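Local coordinates for HTH-type transcriptional repressor NemR (Escherichia coli, PDB 4YZE), which represses transcription of the nemRA-gloA operon by binding the NemR box and takes part in the response to electrophiles and reactive chlorine species, at residues R64-Y69 with S126-G131; G82-R87 with L143-E148; N173-I178 with F182-N187. The protein carries 5 engineered substitutions. All blocks are in the same frame, centred on the assembly; numbering follows the deposited sequence.

Interaction 1 (R64-Y69 with S126-G131); sequences RHYAAY and SAMDKG
Two helices of this TetR-family repressor run side by side here, with Y66 of helix 54-79 packing on G131 of helix 122-148; the first helix leads out of the DNA-binding part, and the second belongs to the C-terminal domain. Over the short segments the axes come within 9.9 Å and diverge by just 5° in the same N-to-C sense, and the tyrosine ring fills the interval between them. Since G131 has no side chain, one face of the ring comes right down on the backbone: G131 CA stands 3.6 Å from the centroid of the Y66 ring, 17° off its normal, a CH-pi contact, and the nearest ring atom is Y66 CD1, 3.5 Å from G131 CA. On the opposite face sits the next-door imidazole, with H65 CD2 offset toward the rim, so the phenol is held between its own neighbour and the other helix. Y66 CG lies anti to its carbonyl carbon (chi1 -72°), which sends the ring across the gap. A127 O and M128 CA meet the ring obliquely, Y66 CE2 lying 3.7 Å from A127 O, an oxygen already taken up by G131 N within its own helix. The phenol oxygen is hydrogen-bonded to T110 OG1 on helix 109-114. That helix follows C108, the residue central to the response to reactive chlorine, whose side chain is about 7 Å from that of Y66. M128, which also packs on I178 of the second subunit, crosses the end of the phenol, with M128 CG 3.7 Å from Y66 OH.

Interaction 2 (G82-R87 with L143-E148); sequences GNYRDR and LENGRE
The Y84 ring lies directly over the CB of N145, which sits 3.5 Å from the Y84 ring centroid and 13° off the normal, a CH-pi contact near the middle of the face. The amide beyond CB follows the rim, N145 ND2 approaching Y84 CE1 to 3.7 Å with the amide and ring planes 46° apart. At the root of the ring, Y84 CB rests 3.9 Å from G146 CA, a close approach of side chain to backbone that the glycine permits. No hydrogen bond joins the two segments, and N145 OD1 is engaged by Q141 NE2 one turn back on its own helix. With an alanine in place of Y84 the phenol is gone, which would probably uncover N145 CB and open a gap between the start of helix 84-97 and helix 122-148. One shell out, the helix start that carries Y84 is held by two sets of bonds. R87 grips G82 O side-on with NE and NH2, the NH2 bond measuring 2.8 Å from R87 NH2 to G82 O, while R87 NH1 reaches back to L77 O. N83 OD1 accepts from D86 N at 2.9 Å, nearly straight at 167°, and N83 N donates in return to D86 OD2 at 3.1 Å. This reciprocal pair is a capping box, with N83 as the N-cap of helix 84-97.

Interaction 3 (N173-I178 with F182-N187); sequences NLQAKI and FEPLEN
The amide of N173 has a methyl of L185 standing above its plane: L185 CD2 is 3.8 Å from N173 OD1 and 4.0 Å from N173 ND2, so it hovers over the group as a whole. The two side chains cross at about a right angle. The amide's polar bond runs along its own helix, N173 ND2 donating to W169 O. The other flat group, the ring of F182, has E186 CD in its plane at the edge, and the F182 side chain packs on L96 and F99. Between the helices sit A176 and P184. A176 CB meets the other branch of L185, at 3.9 Å from L185 CD1, and P184 CG rides 3.8 Å from A176 N. Q175, with CG anti to its backbone N (chi1 -164°), crosses the pyrrolidine obliquely, Q175 CG to P184 CG being 3.8 Å. A proline fits naturally in the first turn after the N-cap F182, where its missing N-H costs the helix no bond. The segments form a tight antiparallel helical hairpin, with axes 8.2 Å apart at 151°, in the C-terminal domain. The hairpin also meets the second subunit: K177 O accepts from R125 NH2 of that subunit, and N187 ND2 donates to Q160 O of the same subunit. N173 reaches to about 5 Å, side chain to side chain, from the redox-responsive C108. No hydrogen bond crosses between the two segments, so the hairpin is closed here by the fit of methyls and ring carbons, an essentially apolar contact.

Reading from the N terminus, helix 54-79 carries 64-69 out of the DNA-binding part, and 82-87 follows at the start of helix 84-97. Both wait for helix 122-148: its early turns, at 126-131, close interaction 1, and its last ones, at 143-148, close interaction 2. The two loops therefore cross rather than nest, and one long helix ties together two consecutive ones at points whose centres are 24 Å apart. Interaction 3 comes after both, a short-range hairpin closure between helices 158-179 and 183-195 within the C-terminal domain. Interactions 1 and 3 both touch the second subunit, whereas interaction 2 lies at the far end, within a single chain.

Interaction 1 (R64-Y69 with S126-G131)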
ATOM      1  N   ARG A  64      -6.691   2.285 -20.040  1.00 39.95           N
ATOM      2  CA  ARG A  64      -7.722   1.297 -20.291  1.00 43.44           C
ATOM      3  C   ARG A  64      -8.191   0.717 -18.963  1.00 50.56           C
ATOM      4  O   ARG A  64      -9.382   0.714 -18.667  1.00 55.10           O
ATOM      5  CB  ARG A  64      -7.206   0.184 -21.216  1.00 45.94           C
ATOM      6  CG  ARG A  64      -8.138  -1.024 -21.318  1.00 47.51           C
ATOM      7  CD  ARG A  64      -7.737  -1.950 -22.470  1.00 49.28           C
ATOM      8  NE  ARG A  64      -8.620  -3.108 -22.614  1.00 45.53           N
ATOM      9  CZ  ARG A  64      -8.514  -4.223 -21.894  1.00 52.26           C
ATOM     10  NH1 ARG A  64      -7.573  -4.328 -20.959  1.00 52.80           N
ATOM     11  NH2 ARG A  64      -9.354  -5.232 -22.091  1.00 51.66           N
ATOM     12  N   HIS A  65      -7.245   0.248 -18.159  1.00 51.12           N
ATOM     13  CA  HIS A  65      -7.562  -0.351 -16.873  1.00 46.77           C
ATOM     14  C   HIS A  65      -8.367   0.581 -15.954  1.00 45.15           C
ATOM     15  O   HIS A  65      -9.331   0.153 -15.328  1.00 40.80           O
ATOM     16  CB  HIS A  65      -6.276  -0.760 -16.167  1.00 43.36           C
ATOM     17  CG  HIS A  65      -6.467  -1.105 -14.727  1.00 44.02           C
ATOM     18  ND1 HIS A  65      -6.793  -2.375 -14.306  1.00 50.81           N
ATOM     19  CD2 HIS A  65      -6.375  -0.350 -13.607  1.00 38.66           C
ATOM     20  CE1 HIS A  65      -6.895  -2.389 -12.988  1.00 50.03           C
ATOM     21  NE2 HIS A  65      -6.642  -1.173 -12.541  1.00 45.07           N
ATOM     22  N   TYR A  66      -7.969   1.841 -15.851  1.00 36.21           N
ATOM     23  CA  TYR A  66      -8.664   2.729 -14.930  1.00 43.81           C
ATOM     24  C   TYR A  66     -10.015   3.157 -15.499  1.00 54.96           C
ATOM     25  O   TYR A  66     -10.948   3.428 -14.743  1.00 52.73           O
ATOM     26  CB  TYR A  66      -7.812   3.953 -14.553  1.00 44.31           C
ATOM     27  CG  TYR A  66      -6.660   3.609 -13.634  1.00 46.44           C
ATOM     28  CD1 TYR A  66      -6.885   3.112 -12.347  1.00 46.07           C
ATOM     29  CD2 TYR A  66      -5.352   3.772 -14.052  1.00 39.02           C
ATOM     30  CE1 TYR A  66      -5.819   2.776 -11.504  1.00 46.86           C
ATOM     31  CE2 TYR A  66      -4.279   3.447 -13.224  1.00 45.55           C
ATOM     32  CZ  TYR A  66      -4.514   2.945 -11.957  1.00 51.61           C
ATOM     33  OH  TYR A  66      -3.428   2.639 -11.155  1.00 46.89           O
ATOM     34  N   ALA A  67     -10.122   3.226 -16.824  1.00 55.32           N
ATOM     35  CA  ALA A  67     -11.385   3.620 -17.458  1.00 52.89           C
ATOM     36  C   ALA A  67     -12.468   2.616 -17.107  1.00 52.97           C
ATOM     37  O   ALA A  67     -13.592   2.979 -16.747  1.00 61.86           O
ATOM     38  CB  ALA A  67     -11.232   3.719 -18.968  1.00 51.39           C
ATOM     39  N   ALA A  68     -12.114   1.346 -17.212  1.00 44.56           N
ATOM     40  CA  ALA A  68     -13.042   0.263 -16.932  1.00 49.71           C
ATOM     41  C   ALA A  68     -13.387   0.195 -15.449  1.00 51.65           C
ATOM     42  O   ALA A  68     -14.547   0.007 -15.101  1.00 60.55           O
ATOM     43  CB  ALA A  68     -12.471  -1.056 -17.416  1.00 52.48           C
ATOM     44  N   TYR A  69     -12.381   0.340 -14.584  1.00 51.53           N
ATOM     45  CA  TYR A  69     -12.578   0.295 -13.131  1.00 50.79           C
ATOM     46  C   TYR A  69     -13.421   1.474 -12.654  1.00 46.62           C
ATOM     47  O   TYR A  69     -14.235   1.343 -11.741  1.00 44.55           O
ATOM     48  CB  TYR A  69     -11.232   0.309 -12.398  1.00 44.92           C
ATOM     49  CG  TYR A  69     -11.341   0.105 -10.895  1.00 46.23           C
ATOM     50  CD1 TYR A  69     -11.475  -1.170 -10.349  1.00 57.13           C
ATOM     51  CD2 TYR A  69     -11.314   1.179 -10.023  1.00 49.75           C
ATOM     52  CE1 TYR A  69     -11.580  -1.358  -8.973  1.00 51.17           C
ATOM     53  CE2 TYR A  69     -11.424   0.999  -8.646  1.00 42.84           C
ATOM     54  CZ  TYR A  69     -11.553  -0.261  -8.132  1.00 48.50           C
ATOM     55  OH  TYR A  69     -11.645  -0.424  -6.771  1.00 54.28           O
ATOM     56  N   SER A 126       1.650   9.384 -13.694  1.00 48.01           N
ATOM     57  CA  SER A 126       0.553  10.331 -13.814  1.00 50.34           C
ATOM     58  C   SER A 126      -0.758   9.627 -14.164  1.00 45.77           C
ATOM     59  O   SER A 126      -1.822   9.996 -13.662  1.00 44.39           O
ATOM     60  CB  SER A 126       0.904  11.407 -14.843  1.00 57.86           C
ATOM     61  OG  SER A 126      -0.216  12.198 -15.200  1.00 58.62           O
ATOM     62  N   ALA A 127      -0.680   8.603 -15.006  1.00 46.24           N
ATOM     63  CA  ALA A 127      -1.849   7.775 -15.289  1.00 49.49           C
ATOM     64  C   ALA A 127      -2.389   7.130 -14.007  1.00 44.50           C
ATOM     65  O   ALA A 127      -3.603   7.004 -13.840  1.00 41.62           O
ATOM     66  CB  ALA A 127      -1.519   6.706 -16.311  1.00 46.21           C
ATOM     67  N   MET A 128      -1.489   6.703 -13.124  1.00 42.59           N
ATOM     68  CA  MET A 128      -1.901   6.083 -11.864  1.00 44.43           C
ATOM     69  C   MET A 128      -2.480   7.121 -10.918  1.00 40.80           C
ATOM     70  O   MET A 128      -3.437   6.853 -10.212  1.00 38.36           O
ATOM     71  CB  MET A 128      -0.726   5.412 -11.181  1.00 41.44           C
ATOM     72  CG  MET A 128      -0.146   4.251 -11.979  1.00 43.80           C
ATOM     73  SD  MET A 128       1.256   3.522 -11.125  1.00 53.79           S
ATOM     74  CE  MET A 128       0.440   2.712  -9.743  1.00 49.95           C
ATOM     75  N   ASP A 129      -1.870   8.298 -10.892  1.00 45.14           N
ATOM     76  CA  ASP A 129      -2.302   9.344  -9.985  1.00 40.13           C
ATOM     77  C   ASP A 129      -3.737   9.673 -10.395  1.00 45.06           C
ATOM     78  O   ASP A 129      -4.638   9.677  -9.574  1.00 44.06           O
ATOM     79  CB  ASP A 129      -1.376  10.555 -10.105  1.00 41.85           C
ATOM     80  CG  ASP A 129      -1.596  11.574  -9.005  1.00 55.70           C
ATOM     81  OD1 ASP A 129      -2.246  11.241  -7.991  1.00 55.84           O
ATOM     82  OD2 ASP A 129      -1.101  12.710  -9.150  1.00 58.15           O
ATOM     83  N   LYS A 130      -3.933   9.876 -11.693  1.00 48.01           N
ATOM     84  CA  LYS A 130      -5.249  10.102 -12.272  1.00 45.92           C
ATOM     85  C   LYS A 130      -6.224   8.970 -11.952  1.00 40.97           C
ATOM     86  O   LYS A 130      -7.388   9.221 -11.634  1.00 48.32           O
ATOM     87  CB  LYS A 130      -5.112  10.277 -13.788  1.00 58.69           C
ATOM     88  CG  LYS A 130      -6.348   9.890 -14.573  1.00 69.86           C
ATOM     89  CD  LYS A 130      -7.235  11.087 -14.862  1.00 69.70           C
ATOM     90  CE  LYS A 130      -7.295  11.373 -16.358  1.00 74.13           C
ATOM     91  NZ  LYS A 130      -5.951  11.281 -17.000  1.00 80.60           N
ATOM     92  N   GLY A 131      -5.758   7.727 -12.037  1.00 39.55           N
ATOM     93  CA  GLY A 131      -6.596   6.583 -11.690  1.00 37.67           C
ATOM     94  C   GLY A 131      -7.131   6.698 -10.269  1.00 47.26           C
ATOM     95  O   GLY A 131      -8.340   6.602 -10.031  1.00 43.52           O
TER

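Interaction 2 (G82-R87 with L143-E148)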
ATOM      1  N   GLY A  82     -29.587  -0.492  -2.739  1.00 85.91           N
ATOM      2  CA  GLY A  82     -29.673   0.129  -1.426  1.00 79.73           C
ATOM      3  C   GLY A  82     -29.293   1.599  -1.417  1.00 74.48           C
ATOM      4  O   GLY A  82     -29.246   2.241  -2.471  1.00 78.39           O
ATOM      5  N   ASN A  83     -29.011   2.135  -0.230  1.00 61.92           N
ATOM      6  CA  ASN A  83     -28.642   3.545  -0.114  1.00 53.21           C
ATOM      7  C   ASN A  83     -27.142   3.787  -0.251  1.00 53.18           C
ATOM      8  O   ASN A  83     -26.355   2.838  -0.428  1.00 53.87           O
ATOM      9  CB  ASN A  83     -29.211   4.178   1.178  1.00 58.97           C
ATOM     10  CG  ASN A  83     -28.675   3.525   2.469  1.00 60.84           C
ATOM     11  OD1 ASN A  83     -27.579   2.949   2.503  1.00 51.93           O
ATOM     12  ND2 ASN A  83     -29.449   3.646   3.548  1.00 53.70           N
ATOM     13  N   TYR A  84     -26.734   5.050  -0.172  1.00 47.37           N
ATOM     14  CA  TYR A  84     -25.319   5.367  -0.359  1.00 51.61           C
ATOM     15  C   TYR A  84     -24.420   4.728   0.686  1.00 51.65           C
ATOM     16  O   TYR A  84     -23.264   4.467   0.411  1.00 47.90           O
ATOM     17  CB  TYR A  84     -25.089   6.872  -0.417  1.00 44.48           C
ATOM     18  CG  TYR A  84     -25.729   7.483  -1.628  1.00 58.00           C
ATOM     19  CD1 TYR A  84     -25.198   7.272  -2.889  1.00 45.22           C
ATOM     20  CD2 TYR A  84     -26.885   8.248  -1.516  1.00 56.64           C
ATOM     21  CE1 TYR A  84     -25.786   7.813  -4.007  1.00 53.65           C
ATOM     22  CE2 TYR A  84     -27.478   8.796  -2.630  1.00 59.78           C
ATOM     23  CZ  TYR A  84     -26.929   8.574  -3.871  1.00 61.25           C
ATOM     24  OH  TYR A  84     -27.524   9.123  -4.980  1.00 72.45           O
ATOM     25  N   ARG A  85     -24.937   4.484   1.886  1.00 52.47           N
ATOM     26  CA  ARG A  85     -24.110   3.825   2.877  1.00 45.21           C
ATOM     27  C   ARG A  85     -23.897   2.366   2.453  1.00 53.65           C
ATOM     28  O   ARG A  85     -22.759   1.875   2.485  1.00 42.11           O
ATOM     29  CB  ARG A  85     -24.708   3.920   4.281  1.00 46.41           C
ATOM     30  CG  ARG A  85     -23.849   3.255   5.345  1.00 44.33           C
ATOM     31  CD  ARG A  85     -24.339   3.521   6.745  1.00 45.83           C
ATOM     32  NE  ARG A  85     -23.552   2.801   7.746  1.00 45.72           N
ATOM     33  CZ  ARG A  85     -23.708   1.510   8.037  1.00 46.91           C
ATOM     34  NH1 ARG A  85     -24.618   0.777   7.402  1.00 48.24           N
ATOM     35  NH2 ARG A  85     -22.955   0.945   8.970  1.00 47.10           N
ATOM     36  N   ASP A  86     -24.977   1.692   2.042  1.00 45.44           N
ATOM     37  CA  ASP A  86     -24.888   0.310   1.571  1.00 47.91           C
ATOM     38  C   ASP A  86     -23.898   0.179   0.415  1.00 44.27           C
ATOM     39  O   ASP A  86     -23.140  -0.795   0.325  1.00 44.75           O
ATOM     40  CB  ASP A  86     -26.252  -0.188   1.096  1.00 56.41           C
ATOM     41  CG  ASP A  86     -27.302  -0.179   2.194  1.00 65.79           C
ATOM     42  OD1 ASP A  86     -26.943  -0.328   3.387  1.00 62.29           O
ATOM     43  OD2 ASP A  86     -28.498  -0.040   1.848  1.00 74.86           O
ATOM     44  N   ARG A  87     -23.918   1.156  -0.481  1.00 45.35           N
ATOM     45  CA  ARG A  87     -23.068   1.097  -1.661  1.00 52.23           C
ATOM     46  C   ARG A  87     -21.598   1.273  -1.299  1.00 46.30           C
ATOM     47  O   ARG A  87     -20.738   0.571  -1.809  1.00 46.92           O
ATOM     48  CB  ARG A  87     -23.520   2.127  -2.693  1.00 55.90           C
ATOM     49  CG  ARG A  87     -24.899   1.814  -3.255  1.00 61.46           C
ATOM     50  CD  ARG A  87     -25.429   2.985  -4.061  1.00 65.52           C
ATOM     51  NE  ARG A  87     -26.887   2.995  -4.107  1.00 75.89           N
ATOM     52  CZ  ARG A  87     -27.608   3.787  -4.894  1.00 76.27           C
ATOM     53  NH1 ARG A  87     -27.006   4.637  -5.717  1.00 69.14           N
ATOM     54  NH2 ARG A  87     -28.933   3.720  -4.862  1.00 80.78           N
ATOM     55  N   LEU A 143     -20.325   9.971  -0.580  1.00 38.64           N
ATOM     56  CA  LEU A 143     -20.419  10.432   0.799  1.00 45.64           C
ATOM     57  C   LEU A 143     -21.312  11.676   0.895  1.00 51.16           C
ATOM     58  O   LEU A 143     -22.149  11.769   1.794  1.00 47.77           O
ATOM     59  CB  LEU A 143     -19.036  10.703   1.391  1.00 37.66           C
ATOM     60  CG  LEU A 143     -18.156   9.455   1.593  1.00 43.63           C
ATOM     61  CD1 LEU A 143     -16.701   9.856   1.694  1.00 35.35           C
ATOM     62  CD2 LEU A 143     -18.577   8.654   2.829  1.00 39.14           C
ATOM     63  N   GLU A 144     -21.128  12.614  -0.032  1.00 41.27           N
ATOM     64  CA  GLU A 144     -21.881  13.868  -0.029  1.00 47.79           C
ATOM     65  C   GLU A 144     -23.364  13.585  -0.283  1.00 45.26           C
ATOM     66  O   GLU A 144     -24.225  14.069   0.452  1.00 46.98           O
ATOM     67  CB  GLU A 144     -21.308  14.833  -1.072  1.00 43.76           C
ATOM     68  CG  GLU A 144     -22.080  16.133  -1.242  1.00 46.35           C
ATOM     69  CD  GLU A 144     -22.042  17.018  -0.010  1.00 61.26           C
ATOM     70  OE1 GLU A 144     -22.882  17.942   0.083  1.00 64.76           O
ATOM     71  OE2 GLU A 144     -21.173  16.803   0.861  1.00 54.31           O
ATOM     72  N   ASN A 145     -23.640  12.761  -1.295  1.00 45.16           N
ATOM     73  CA  ASN A 145     -24.996  12.307  -1.573  1.00 47.11           C
ATOM     74  C   ASN A 145     -25.652  11.692  -0.341  1.00 47.54           C
ATOM     75  O   ASN A 145     -26.822  11.951  -0.063  1.00 49.88           O
ATOM     76  CB  ASN A 145     -25.005  11.281  -2.708  1.00 47.61           C
ATOM     77  CG  ASN A 145     -24.677  11.897  -4.053  1.00 52.82           C
ATOM     78  OD1 ASN A 145     -24.830  13.098  -4.248  1.00 54.26           O
ATOM     79  ND2 ASN A 145     -24.237  11.067  -4.994  1.00 55.50           N
ATOM     80  N   GLY A 146     -24.891  10.861   0.369  1.00 45.58           N
ATOM     81  CA  GLY A 146     -25.365  10.170   1.551  1.00 46.00           C
ATOM     82  C   GLY A 146     -25.736  11.149   2.649  1.00 47.30           C
ATOM     83  O   GLY A 146     -26.717  10.929   3.374  1.00 49.09           O
ATOM     84  N   ARG A 147     -24.965  12.230   2.776  1.00 46.69           N
ATOM     85  CA  ARG A 147     -25.323  13.273   3.734  1.00 50.99           C
ATOM     86  C   ARG A 147     -26.581  13.991   3.277  1.00 51.08           C
ATOM     87  O   ARG A 147     -27.454  14.302   4.092  1.00 58.87           O
ATOM     88  CB  ARG A 147     -24.189  14.281   3.908  1.00 51.17           C
ATOM     89  CG  ARG A 147     -23.144  13.882   4.929  1.00 47.07           C
ATOM     90  CD  ARG A 147     -22.140  14.997   5.117  1.00 45.35           C
ATOM     91  NE  ARG A 147     -21.270  14.745   6.263  1.00 55.56           N
ATOM     92  CZ  ARG A 147     -20.033  15.210   6.377  1.00 54.93           C
ATOM     93  NH1 ARG A 147     -19.508  15.940   5.397  1.00 43.36           N
ATOM     94  NH2 ARG A 147     -19.320  14.941   7.465  1.00 43.19           N
ATOM     95  N   GLU A 148     -26.685  14.229   1.971  1.00 51.42           N
ATOM     96  CA  GLU A 148     -27.774  15.050   1.436  1.00 55.17           C
ATOM     97  C   GLU A 148     -29.128  14.346   1.452  1.00 56.59           C
ATOM     98  O   GLU A 148     -30.158  15.000   1.554  1.00 59.61           O
ATOM     99  CB  GLU A 148     -27.442  15.587   0.046  1.00 54.56           C
ATOM    100  CG  GLU A 148     -26.254  16.536   0.043  1.00 59.15           C
ATOM    101  CD  GLU A 148     -26.189  17.405  -1.197  1.00 58.46           C
ATOM    102  OE1 GLU A 148     -25.139  18.032  -1.420  1.00 56.01           O
ATOM    103  OE2 GLU A 148     -27.191  17.487  -1.937  1.00 66.10           O
TER

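Interaction 3 (N173-I178 with F182-N187)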
ATOM      1  N   ASN A 173      -5.197  -3.857   1.513  1.00 29.84           N
ATOM      2  CA  ASN A 173      -4.854  -4.768   0.419  1.00 26.79           C
ATOM      3  C   ASN A 173      -3.387  -5.174   0.441  1.00 33.42           C
ATOM      4  O   ASN A 173      -3.047  -6.347   0.265  1.00 32.77           O
ATOM      5  CB  ASN A 173      -5.228  -4.150  -0.942  1.00 26.76           C
ATOM      6  CG  ASN A 173      -6.670  -4.474  -1.340  1.00 49.90           C
ATOM      7  OD1 ASN A 173      -6.999  -5.637  -1.592  1.00 43.66           O
ATOM      8  ND2 ASN A 173      -7.538  -3.453  -1.378  1.00 40.74           N
ATOM      9  N   LEU A 174      -2.529  -4.189   0.664  1.00 32.19           N
ATOM     10  CA  LEU A 174      -1.097  -4.410   0.708  1.00 34.64           C
ATOM     11  C   LEU A 174      -0.819  -5.415   1.795  1.00 35.76           C
ATOM     12  O   LEU A 174      -0.163  -6.440   1.588  1.00 39.89           O
ATOM     13  CB  LEU A 174      -0.374  -3.104   1.039  1.00 43.07           C
ATOM     14  CG  LEU A 174       0.503  -2.507  -0.055  1.00 59.12           C
ATOM     15  CD1 LEU A 174       1.444  -1.455   0.511  1.00 67.95           C
ATOM     16  CD2 LEU A 174       1.279  -3.592  -0.727  1.00 58.48           C
ATOM     17  N   GLN A 175      -1.360  -5.114   2.963  1.00 33.71           N
ATOM     18  CA  GLN A 175      -1.185  -5.953   4.125  1.00 40.84           C
ATOM     19  C   GLN A 175      -1.817  -7.326   3.965  1.00 40.02           C
ATOM     20  O   GLN A 175      -1.293  -8.306   4.490  1.00 37.00           O
ATOM     21  CB  GLN A 175      -1.811  -5.256   5.320  1.00 40.98           C
ATOM     22  CG  GLN A 175      -1.380  -5.827   6.621  1.00 53.51           C
ATOM     23  CD  GLN A 175      -1.696  -4.906   7.752  1.00 63.54           C
ATOM     24  OE1 GLN A 175      -2.160  -3.781   7.545  1.00 63.60           O
ATOM     25  NE2 GLN A 175      -1.457  -5.372   8.967  1.00 74.45           N
ATOM     26  N   ALA A 176      -2.966  -7.406   3.292  1.00 32.94           N
ATOM     27  CA  ALA A 176      -3.605  -8.717   3.090  1.00 27.94           C
ATOM     28  C   ALA A 176      -2.667  -9.556   2.222  1.00 36.61           C
ATOM     29  O   ALA A 176      -2.466 -10.742   2.452  1.00 31.45           O
ATOM     30  CB  ALA A 176      -4.954  -8.562   2.409  1.00 27.65           C
ATOM     31  N   LYS A 177      -2.088  -8.912   1.217  1.00 35.54           N
ATOM     32  CA  LYS A 177      -1.265  -9.601   0.238  1.00 37.84           C
ATOM     33  C   LYS A 177      -0.023 -10.166   0.920  1.00 44.83           C
ATOM     34  O   LYS A 177       0.285 -11.361   0.796  1.00 40.06           O
ATOM     35  CB  LYS A 177      -0.878  -8.606  -0.857  1.00 39.70           C
ATOM     36  CG  LYS A 177      -0.017  -9.149  -1.950  1.00 51.14           C
ATOM     37  CD  LYS A 177       0.200  -8.019  -2.948  1.00 56.16           C
ATOM     38  CE  LYS A 177       1.316  -8.298  -3.920  1.00 62.61           C
ATOM     39  NZ  LYS A 177       1.776  -7.018  -4.538  1.00 63.05           N
ATOM     40  N   ILE A 178       0.659  -9.309   1.672  1.00 38.90           N
ATOM     41  CA  ILE A 178       1.854  -9.707   2.399  1.00 42.44           C
ATOM     42  C   ILE A 178       1.599 -10.846   3.364  1.00 49.14           C
ATOM     43  O   ILE A 178       2.330 -11.829   3.351  1.00 54.66           O
ATOM     44  CB  ILE A 178       2.476  -8.532   3.166  1.00 47.29           C
ATOM     45  CG1 ILE A 178       3.067  -7.518   2.196  1.00 43.58           C
ATOM     46  CG2 ILE A 178       3.586  -9.012   4.082  1.00 39.70           C
ATOM     47  CD1 ILE A 178       3.372  -6.193   2.845  1.00 53.18           C
ATOM     48  N   PHE A 182      -7.073 -12.428   4.755  1.00 31.18           N
ATOM     49  CA  PHE A 182      -8.022 -11.365   4.420  1.00 38.62           C
ATOM     50  C   PHE A 182      -8.472 -10.598   5.672  1.00 32.50           C
ATOM     51  O   PHE A 182      -9.332  -9.713   5.607  1.00 32.73           O
ATOM     52  CB  PHE A 182      -9.201 -11.885   3.586  1.00 41.54           C
ATOM     53  CG  PHE A 182      -9.779 -13.160   4.099  1.00 50.67           C
ATOM     54  CD1 PHE A 182     -10.655 -13.150   5.176  1.00 52.50           C
ATOM     55  CD2 PHE A 182      -9.448 -14.377   3.510  1.00 47.14           C
ATOM     56  CE1 PHE A 182     -11.190 -14.340   5.667  1.00 55.45           C
ATOM     57  CE2 PHE A 182      -9.978 -15.572   3.993  1.00 45.86           C
ATOM     58  CZ  PHE A 182     -10.850 -15.550   5.075  1.00 51.19           C
ATOM     59  N   GLU A 183      -7.853 -10.913   6.809  1.00 31.84           N
ATOM     60  CA  GLU A 183      -8.155 -10.185   8.052  1.00 33.98           C
ATOM     61  C   GLU A 183      -8.011  -8.653   7.921  1.00 31.18           C
ATOM     62  O   GLU A 183      -8.860  -7.924   8.406  1.00 32.50           O
ATOM     63  CB  GLU A 183      -7.343 -10.741   9.231  1.00 37.52           C
ATOM     64  CG  GLU A 183      -7.821 -10.291  10.605  1.00 35.51           C
ATOM     65  CD  GLU A 183      -7.352  -8.885  10.957  1.00 41.18           C
ATOM     66  OE1 GLU A 183      -6.298  -8.460  10.417  1.00 33.53           O
ATOM     67  OE2 GLU A 183      -8.037  -8.210  11.770  1.00 40.07           O
ATOM     68  N   PRO A 184      -6.954  -8.163   7.252  1.00 27.90           N
ATOM     69  CA  PRO A 184      -6.888  -6.706   7.107  1.00 26.87           C
ATOM     70  C   PRO A 184      -8.073  -6.131   6.341  1.00 35.00           C
ATOM     71  O   PRO A 184      -8.503  -5.010   6.658  1.00 36.95           O
ATOM     72  CB  PRO A 184      -5.600  -6.502   6.285  1.00 26.42           C
ATOM     73  CG  PRO A 184      -4.708  -7.699   6.649  1.00 27.39           C
ATOM     74  CD  PRO A 184      -5.696  -8.835   6.828  1.00 28.16           C
ATOM     75  N   LEU A 185      -8.586  -6.863   5.352  1.00 31.39           N
ATOM     76  CA  LEU A 185      -9.760  -6.396   4.588  1.00 27.19           C
ATOM     77  C   LEU A 185     -11.040  -6.464   5.447  1.00 27.89           C
ATOM     78  O   LEU A 185     -11.816  -5.520   5.452  1.00 30.42           O
ATOM     79  CB  LEU A 185      -9.929  -7.172   3.270  1.00 30.82           C
ATOM     80  CG  LEU A 185      -8.680  -7.080   2.367  1.00 35.07           C
ATOM     81  CD1 LEU A 185      -8.673  -8.107   1.206  1.00 32.29           C
ATOM     82  CD2 LEU A 185      -8.557  -5.677   1.826  1.00 33.93           C
ATOM     83  N   GLU A 186     -11.252  -7.570   6.172  1.00 29.03           N
ATOM     84  CA  GLU A 186     -12.446  -7.688   7.018  1.00 36.13           C
ATOM     85  C   GLU A 186     -12.340  -6.621   8.082  1.00 33.96           C
ATOM     86  O   GLU A 186     -13.325  -6.001   8.445  1.00 30.57           O
ATOM     87  CB  GLU A 186     -12.589  -9.076   7.676  1.00 32.42           C
ATOM     88  CG  GLU A 186     -12.696 -10.220   6.688  1.00 50.45           C
ATOM     89  CD  GLU A 186     -12.669 -11.605   7.356  1.00 60.63           C
ATOM     90  OE1 GLU A 186     -11.897 -11.808   8.324  1.00 54.04           O
ATOM     91  OE2 GLU A 186     -13.428 -12.491   6.904  1.00 65.78           O
ATOM     92  N   ASN A 187     -11.135  -6.379   8.572  1.00 31.52           N
ATOM     93  CA  ASN A 187     -11.010  -5.395   9.629  1.00 30.89           C
ATOM     94  C   ASN A 187     -11.280  -3.991   9.090  1.00 37.96           C
ATOM     95  O   ASN A 187     -11.907  -3.177   9.772  1.00 30.02           O
ATOM     96  CB  ASN A 187      -9.650  -5.475  10.326  1.00 34.19           C
ATOM     97  CG  ASN A 187      -9.544  -4.498  11.482  1.00 38.80           C
ATOM     98  OD1 ASN A 187     -10.346  -4.538  12.417  1.00 35.18           O
ATOM     99  ND2 ASN A 187      -8.567  -3.612  11.417  1.00 38.01           N
TER